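Local atomic coordinates of ATP phosphoribosyltransferase (Thermotoga maritima, PDB entry 1USY), a protein that probably catalyses the condensation of ATP with 5-phosphoribose 1-diphosphate to give phosphoribosyl-ATP, the first step of histidine biosynthesis. Residues H[9-14]-H[81-86]; H[85-90]-H[163-168]. All coordinates share one frame; numbering follows the deposited sequence.

Overall arrangement
Both interactions use strand 80-93 and share Ile85 and Ser86, with centres about 17 Å apart. Interaction 1 takes the start of the strand, where helix 12-20 and the loop before it lie against it. It is a surface contact with a small buried area. One lysine bond to a backbone carbonyl is its main polar feature. Interaction 2 lies further along the strand and is partly buried. There strand 160-175 is the antiparallel neighbour, and backbone hydrogen bonds hold the pair. Apolar side chains pack along it, a weak, long salt bridge lies among exposed side chains, and Val168 borders a bound histidine. Interaction 1 sets helix and loop on a strand, interaction 2 strand beside strand.

Interaction 1: residues H[9-14]-H[81-86]; sequences GRLEEK and IPTNIS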
# COMPACT_ATOMS: atom_id res chain seq x y z
N GLY H 9 17.26 17.34 -35.94
CA GLY H 9 16.54 18.60 -36.01
C GLY H 9 17.36 19.87 -35.99
O GLY H 9 18.20 20.09 -36.87
N ARG H 10 17.10 20.71 -34.99
CA ARG H 10 17.65 22.07 -34.91
C ARG H 10 19.17 22.09 -34.90
O ARG H 10 19.76 22.89 -35.63
CB ARG H 10 17.06 22.81 -33.68
CG ARG H 10 17.53 24.25 -33.47
CD ARG H 10 16.76 24.99 -32.37
NE ARG H 10 17.62 25.68 -31.40
CZ ARG H 10 18.35 25.07 -30.46
NH1 ARG H 10 19.09 25.81 -29.63
NH2 ARG H 10 18.35 23.74 -30.33
N LEU H 11 19.80 21.21 -34.12
CA LEU H 11 21.26 21.17 -33.95
C LEU H 11 21.98 20.24 -34.92
O LEU H 11 23.22 20.23 -34.96
CB LEU H 11 21.63 20.68 -32.53
CG LEU H 11 21.67 21.56 -31.28
CD1 LEU H 11 21.67 23.05 -31.58
CD2 LEU H 11 20.49 21.21 -30.44
N GLU H 12 21.20 19.46 -35.68
CA GLU H 12 21.71 18.30 -36.40
C GLU H 12 22.82 18.62 -37.40
O GLU H 12 23.84 17.91 -37.45
CB GLU H 12 20.56 17.54 -37.07
CG GLU H 12 20.97 16.67 -38.26
CD GLU H 12 19.92 15.66 -38.65
OE1 GLU H 12 19.15 15.18 -37.79
OE2 GLU H 12 19.88 15.32 -39.84
N GLU H 13 22.61 19.67 -38.19
CA GLU H 13 23.62 20.12 -39.13
C GLU H 13 24.84 20.74 -38.44
O GLU H 13 25.97 20.48 -38.84
CB GLU H 13 23.02 21.11 -40.13
CG GLU H 13 22.41 20.41 -41.33
CD GLU H 13 21.09 21.05 -41.76
OE1 GLU H 13 20.01 20.53 -41.38
OE2 GLU H 13 21.15 22.08 -42.48
N LYS H 14 24.62 21.51 -37.38
CA LYS H 14 25.71 22.14 -36.62
C LYS H 14 26.77 21.14 -36.11
O LYS H 14 27.97 21.31 -36.34
CB LYS H 14 25.12 22.98 -35.48
CG LYS H 14 26.12 23.75 -34.66
CD LYS H 14 25.52 25.06 -34.16
CE LYS H 14 26.61 26.12 -33.99
NZ LYS H 14 26.11 27.34 -33.31
N ILE H 81 28.07 23.45 -26.87
CA ILE H 81 27.88 23.78 -28.26
C ILE H 81 27.29 25.20 -28.29
O ILE H 81 26.28 25.49 -27.64
CB ILE H 81 26.97 22.75 -28.95
CG1 ILE H 81 27.47 21.31 -28.68
CG2 ILE H 81 26.82 23.06 -30.46
CD1 ILE H 81 28.84 20.97 -29.18
N PRO H 82 27.95 26.09 -29.01
CA PRO H 82 27.51 27.49 -29.04
C PRO H 82 26.15 27.60 -29.68
O PRO H 82 25.87 27.02 -30.73
CB PRO H 82 28.57 28.17 -29.91
CG PRO H 82 29.69 27.19 -30.02
CD PRO H 82 29.12 25.83 -29.85
N THR H 83 25.28 28.35 -29.04
CA THR H 83 23.90 28.41 -29.49
C THR H 83 23.32 29.75 -29.03
O THR H 83 23.98 30.45 -28.27
CB THR H 83 23.15 27.16 -28.93
OG1 THR H 83 21.91 26.98 -29.61
CG2 THR H 83 22.73 27.35 -27.49
N ASN H 84 22.14 30.16 -29.49
CA ASN H 84 21.52 31.34 -28.88
C ASN H 84 20.99 30.93 -27.53
O ASN H 84 20.41 29.86 -27.41
CB ASN H 84 20.38 31.93 -29.72
CG ASN H 84 20.78 32.15 -31.15
OD1 ASN H 84 20.42 31.35 -32.03
ND2 ASN H 84 21.56 33.22 -31.41
N ILE H 85 21.23 31.78 -26.54
CA ILE H 85 20.66 31.65 -25.20
C ILE H 85 19.13 31.45 -25.23
O ILE H 85 18.42 32.19 -25.91
CB ILE H 85 20.99 32.96 -24.41
CG1 ILE H 85 22.50 33.23 -24.44
CG2 ILE H 85 20.37 32.96 -22.97
CD1 ILE H 85 22.88 34.75 -24.46
N SER H 86 18.64 30.44 -24.51
CA SER H 86 17.20 30.33 -24.26
C SER H 86 16.97 29.93 -22.83
O SER H 86 17.91 29.51 -22.14
CB SER H 86 16.51 29.39 -25.24
OG SER H 86 17.10 28.12 -25.24
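Lys14 NZ donates a hydrogen bond to the carbonyl O of Pro82, at 2.6 Å. In this fold, related to the type II periplasmic binding proteins, the bond ties helix 12-20 to the start of the long strand 80-93. The ammonium group sits above the carbonyl plane, 40° out of it. The lysine reaches there because its CG stands anti to the backbone N (chi1 -177°) and the chain, after a bend at chi2, runs out toward the strand. CE follows NZ along the same carbonyl, 3.5 Å from Pro82 O. Nearer the root of the chain, Lys14 CG rests on Ile81 CG2 at 4.3 Å. Ile81 is the buried residue of the contact. Its side chain also meets Tyr18 of the same helix and Ile198 of helix 184-200, and Pro82 touches both of these too. The strand also pairs with strand 160-175, where Ile81 and Thr171 are joined by backbone hydrogen bonding. The second meeting point is looser. Leu11 CD1 lies 4.4 Å from Thr83 OG1. The side chains of Arg10 and Thr83 cross at about a right angle. Arg10 NH1 comes within 3.1 Å of Thr83 OG1, but the angle is too poor for a hydrogen bond.

Interaction 2: residues H[85-90]-H[163-168]; sequences ISRMVL and LDEIFV. With HIS (histidine), chain V.
Met88 CB lies over the centre of the Phe167 ring, 3.8 Å from its centroid, in a CH-pi contact. The two side chains run side by side in the same direction, and Met88 CG meets the ring at CZ. Phe167 CG sits between the backbone N and the carbonyl carbon (chi1 49°), which carries the ring alongside Met88, with one face under CB. With an alanine in place of Phe167, Met88 CB would probably lose the ring face it rests on, and a gap is likely to open beside Met88 and Val112. On the face with Val89, Arg87 NH1 makes a weak, 3.5 Å salt bridge to Glu165 OE2. The guanidinium and carboxylate planes are 47° apart, and Val168 CG2 lies over one guanidinium face, off toward its rim. Val168 CG2 also packs on Ile85 CG2 at 3.8 Å. These side chains are set by an antiparallel pairing of strands 80-93 and 160-175, two long neighbours in the middle part of the mixed sheet. Met88 N bonds to Phe167 O, and Met88 O takes Ile166 N at 2.9 Å. Ile166 and Phe167 thus both face Met88 in a classic beta bulge. A second one has Leu163 and Asp164 facing Leu90, where Leu163 N binds Leu90 O and Leu90 N binds Asp164 O. Asp164 OD1 is hydrogen-bonded to Tyr116 OH and forms a salt bridge with Lys120 NZ. Beyond Met88 and Leu90, strand 144-149 brings Val146 against both. Val168 CG1 lies 3.9 Å from CE1 of the bound histidine, which Gln77 and Thr65 hold by hydrogen bonds.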
# COMPACT_ATOMS: atom_id res chain seq x y z
N ILE H 85 21.23 31.78 -26.54
CA ILE H 85 20.66 31.65 -25.20
C ILE H 85 19.13 31.45 -25.23
O ILE H 85 18.42 32.19 -25.91
CB ILE H 85 20.99 32.96 -24.41
CG1 ILE H 85 22.50 33.23 -24.44
CG2 ILE H 85 20.37 32.96 -22.97
CD1 ILE H 85 22.88 34.75 -24.46
N SER H 86 18.64 30.44 -24.51
CA SER H 86 17.20 30.33 -24.26
C SER H 86 16.97 29.93 -22.83
O SER H 86 17.91 29.51 -22.14
CB SER H 86 16.51 29.39 -25.24
OG SER H 86 17.10 28.12 -25.24
N ARG H 87 15.71 30.09 -22.38
CA ARG H 87 15.29 29.84 -21.00
C ARG H 87 14.01 29.02 -20.95
O ARG H 87 13.10 29.29 -21.75
CB ARG H 87 15.00 31.16 -20.26
CG ARG H 87 15.68 32.46 -20.77
CD ARG H 87 16.44 33.25 -19.66
NE ARG H 87 17.37 34.24 -20.23
CZ ARG H 87 18.35 34.88 -19.60
NH1 ARG H 87 18.63 34.68 -18.31
NH2 ARG H 87 19.09 35.76 -20.27
N MET H 88 13.93 28.06 -20.02
CA MET H 88 12.66 27.45 -19.64
C MET H 88 11.90 28.47 -18.78
O MET H 88 12.47 28.99 -17.81
CB MET H 88 12.88 26.20 -18.81
CG MET H 88 12.75 24.91 -19.60
SD MET H 88 11.16 24.63 -20.25
CE MET H 88 10.50 24.11 -18.88
N VAL H 89 10.65 28.77 -19.13
CA VAL H 89 9.86 29.73 -18.38
C VAL H 89 8.46 29.21 -18.06
O VAL H 89 7.97 28.22 -18.65
CB VAL H 89 9.67 31.03 -19.16
CG1 VAL H 89 11.04 31.75 -19.41
CG2 VAL H 89 8.88 30.76 -20.50
N LEU H 90 7.82 29.88 -17.11
CA LEU H 90 6.40 29.72 -16.89
C LEU H 90 5.72 30.83 -17.68
O LEU H 90 6.16 31.98 -17.64
CB LEU H 90 6.09 29.83 -15.40
CG LEU H 90 4.67 29.59 -14.85
CD1 LEU H 90 4.39 28.11 -14.78
CD2 LEU H 90 4.50 30.23 -13.46
N LEU H 163 5.90 34.44 -16.69
CA LEU H 163 5.54 34.57 -15.27
C LEU H 163 6.70 34.23 -14.29
O LEU H 163 6.65 34.65 -13.11
CB LEU H 163 4.27 33.73 -14.97
CG LEU H 163 2.97 34.13 -15.71
CD1 LEU H 163 1.76 33.25 -15.37
CD2 LEU H 163 2.57 35.63 -15.50
N ASP H 164 7.73 33.52 -14.79
CA ASP H 164 8.90 33.08 -14.00
C ASP H 164 10.01 32.36 -14.80
O ASP H 164 9.73 31.39 -15.50
CB ASP H 164 8.45 32.15 -12.86
CG ASP H 164 9.43 32.13 -11.69
OD1 ASP H 164 9.24 31.33 -10.75
OD2 ASP H 164 10.42 32.89 -11.60
N GLU H 165 11.26 32.80 -14.68
CA GLU H 165 12.36 32.03 -15.24
C GLU H 165 12.57 30.81 -14.36
O GLU H 165 12.58 30.92 -13.13
CB GLU H 165 13.64 32.87 -15.31
CG GLU H 165 14.82 32.20 -14.62
CD GLU H 165 16.17 32.57 -15.21
OE1 GLU H 165 17.19 32.04 -14.68
OE2 GLU H 165 16.21 33.35 -16.19
N ILE H 166 12.69 29.64 -14.97
CA ILE H 166 12.99 28.42 -14.22
C ILE H 166 14.49 28.09 -14.34
O ILE H 166 15.16 27.96 -13.33
CB ILE H 166 12.11 27.26 -14.70
CG1 ILE H 166 10.63 27.55 -14.42
CG2 ILE H 166 12.54 25.97 -14.04
CD1 ILE H 166 9.67 26.56 -15.11
N PHE H 167 15.01 27.96 -15.57
CA PHE H 167 16.46 27.93 -15.79
C PHE H 167 16.83 28.43 -17.17
O PHE H 167 16.05 28.33 -18.10
CB PHE H 167 17.04 26.51 -15.59
CG PHE H 167 16.28 25.41 -16.32
CD1 PHE H 167 16.61 25.03 -17.60
CD2 PHE H 167 15.23 24.74 -15.69
CE1 PHE H 167 15.91 23.99 -18.25
CE2 PHE H 167 14.53 23.69 -16.34
CZ PHE H 167 14.87 23.32 -17.60
N VAL H 168 18.06 28.93 -17.29
CA VAL H 168 18.69 29.25 -18.58
C VAL H 168 19.14 27.95 -19.29
O VAL H 168 19.52 26.99 -18.62
CB VAL H 168 19.82 30.37 -18.39
CG1 VAL H 168 21.01 29.88 -17.57
CG2 VAL H 168 20.26 31.00 -19.69
N HIS V . 23.38 20.84 -17.09
CA HIS V . 23.77 22.25 -16.80
C HIS V . 23.44 22.64 -15.36
O HIS V . 22.27 22.84 -15.00
CB HIS V . 23.07 23.20 -17.78
CG HIS V . 23.32 24.65 -17.51
ND1 HIS V . 23.03 25.63 -18.44
CD2 HIS V . 23.83 25.30 -16.44
CE1 HIS V . 23.34 26.81 -17.94
NE2 HIS V . 23.84 26.64 -16.73
OXT HIS V . 24.36 22.78 -14.55